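PDB 2OUA: serine protease from Nocardiopsis alba, which probably cleaves proteins as a serine endopeptidase of the chymotrypsin-like S1 family, this chain being the protease domain of a longer precursor. Local coordinates for residues Tyr85-Gly90 against Ser149-Gln154. Residues are numbered along the deposited sequence; the frame is centred on the assembly and turned at random.
Sequences YATVSG and SGTQAQ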
loop_
_atom_site.group_PDB
_atom_site.type_symbol
_atom_site.label_atom_id
_atom_site.label_comp_id
_atom_site.label_asym_id
_atom_site.label_seq_id
_atom_site.Cartn_x
_atom_site.Cartn_y
_atom_site.Cartn_z
ATOM N N TYR A 85 12.425 10.463 3.511
ATOM C CA TYR A 85 11.727 9.196 3.655
ATOM C C TYR A 85 11.424 8.816 5.089
ATOM O O TYR A 85 12.062 9.292 6.022
ATOM C CB TYR A 85 12.572 8.065 3.065
ATOM C CG TYR A 85 12.990 8.279 1.640
ATOM C CD1 TYR A 85 14.075 9.099 1.324
ATOM C CD2 TYR A 85 12.296 7.670 0.600
ATOM C CE1 TYR A 85 14.456 9.306 0.001
ATOM C CE2 TYR A 85 12.666 7.870 -0.725
ATOM C CZ TYR A 85 13.745 8.686 -1.015
ATOM O OH TYR A 85 14.110 8.880 -2.327
ATOM N N ALA A 86 10.436 7.941 5.251
ATOM C CA ALA A 86 10.097 7.412 6.557
ATOM C C ALA A 86 10.766 6.046 6.498
ATOM O O ALA A 86 10.929 5.483 5.414
ATOM C CB ALA A 86 8.589 7.251 6.703
ATOM N N THR A 87 11.176 5.520 7.640
ATOM C CA THR A 87 11.821 4.213 7.663
ATOM C C THR A 87 10.869 3.183 8.257
ATOM O O THR A 87 10.083 3.495 9.149
ATOM C CB THR A 87 13.109 4.248 8.500
ATOM O OG1 THR A 87 12.811 4.759 9.802
ATOM C CG2 THR A 87 14.143 5.145 7.841
ATOM N N VAL A 88 10.937 1.958 7.746
ATOM C CA VAL A 88 10.088 0.874 8.224
ATOM C C VAL A 88 10.909 -0.036 9.124
ATOM O O VAL A 88 11.901 -0.623 8.684
ATOM C CB VAL A 88 9.532 0.036 7.044
ATOM C CG1 VAL A 88 8.616 -1.071 7.570
ATOM C CG2 VAL A 88 8.778 0.939 6.080
ATOM N N SER A 89 10.507 -0.148 10.387
ATOM C CA SER A 89 11.228 -0.998 11.330
ATOM C C SER A 89 10.365 -2.178 11.770
ATOM O O SER A 89 10.834 -3.086 12.454
ATOM C CB SER A 89 11.661 -0.187 12.556
ATOM O OG SER A 89 10.550 0.159 13.361
ATOM N N GLY A 90 9.099 -2.161 11.370
ATOM C CA GLY A 90 8.200 -3.243 11.732
ATOM C C GLY A 90 6.776 -2.917 11.339
ATOM O O GLY A 90 6.542 -1.966 10.596
ATOM N N SER A 149 2.624 4.600 10.461
ATOM C CA SER A 149 2.569 5.405 11.680
ATOM C C SER A 149 3.963 5.364 12.292
ATOM O O SER A 149 4.396 4.327 12.788
ATOM C CB SER A 149 1.550 4.836 12.671
ATOM O OG SER A 149 0.245 4.858 12.125
ATOM N N GLY A 150 4.663 6.493 12.256
ATOM C CA GLY A 150 6.013 6.527 12.795
ATOM C C GLY A 150 6.883 5.641 11.925
ATOM O O GLY A 150 7.075 5.931 10.745
ATOM N N THR A 151 7.397 4.555 12.495
ATOM C CA THR A 151 8.232 3.623 11.743
ATOM C C THR A 151 7.528 2.271 11.610
ATOM O O THR A 151 8.142 1.283 11.207
ATOM C CB THR A 151 9.598 3.397 12.431
ATOM O OG1 THR A 151 9.392 2.868 13.748
ATOM C CG2 THR A 151 10.371 4.707 12.531
ATOM N N GLN A 152 6.240 2.235 11.941
ATOM C CA GLN A 152 5.475 0.989 11.868
ATOM C C GLN A 152 4.499 0.946 10.693
ATOM O O GLN A 152 3.577 1.755 10.612
ATOM C CB GLN A 152 4.698 0.769 13.175
ATOM C CG GLN A 152 5.570 0.708 14.421
ATOM C CD GLN A 152 6.648 -0.357 14.330
ATOM O OE1 GLN A 152 6.357 -1.534 14.109
ATOM N NE2 GLN A 152 7.902 0.053 14.502
ATOM N N ALA A 153 4.707 -0.003 9.786
ATOM C CA ALA A 153 3.835 -0.163 8.624
ATOM C C ALA A 153 2.437 -0.551 9.096
ATOM O O ALA A 153 2.284 -1.432 9.947
ATOM C CB ALA A 153 4.393 -1.241 7.699
ATOM N N GLN A 154 1.416 0.097 8.538
ATOM C CA GLN A 154 0.038 -0.180 8.936
ATOM C C GLN A 154 -0.797 -0.858 7.853
ATOM O O GLN A 154 -1.535 -1.798 8.137
ATOM C CB GLN A 154 -0.652 1.116 9.374
ATOM C CG GLN A 154 0.046 1.833 10.527
ATOM C CD GLN A 154 0.131 0.980 11.776
ATOM O OE1 GLN A 154 -0.879 0.485 12.266
ATOM N NE2 GLN A 154 1.349 0.806 12.297
HETATM O O HOH W 1 9.887 7.004 9.827
HETATM O O HOH W 2 10.338 -1.716 15.634
#
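A153 N donates to G90 O at 2.8 Å, and the backbones of G90 and Q152 form a single isolated beta bridge. A second backbone bond runs from S89 N to T151 O at 2.9 Å. Hydroxyls extend the join: S89 OG and T151 OG1 share a hydrogen bond of 3.0 Å, each oxygen lying between its own backbone N and carbonyl carbon (chi1 71° and 60°). G90 suits its place because its bare alpha carbon leaves room for the bent side chain of Q152: with CG beside the backbone N (chi1 -58°) and a further bend at chi2, Q152 OE1 comes within 3.1 Å of G90 C, and that oxygen accepts from S92 N. G150 readily adopts the positive phi needed at the second position of the type II' beta turn from S149 to Q152, and a water links G150 O to T87 N. On the apolar side, V88 CG1 meets A153 CB at 4.2 Å, and both side chains rest on F19 of strand 14-22 and L186 of strand 185-186. The contact thus ties the connection between the two barrels, just past strand 85-87, to the hairpin of strands 146-149 and 152-160 in the C-terminal barrel.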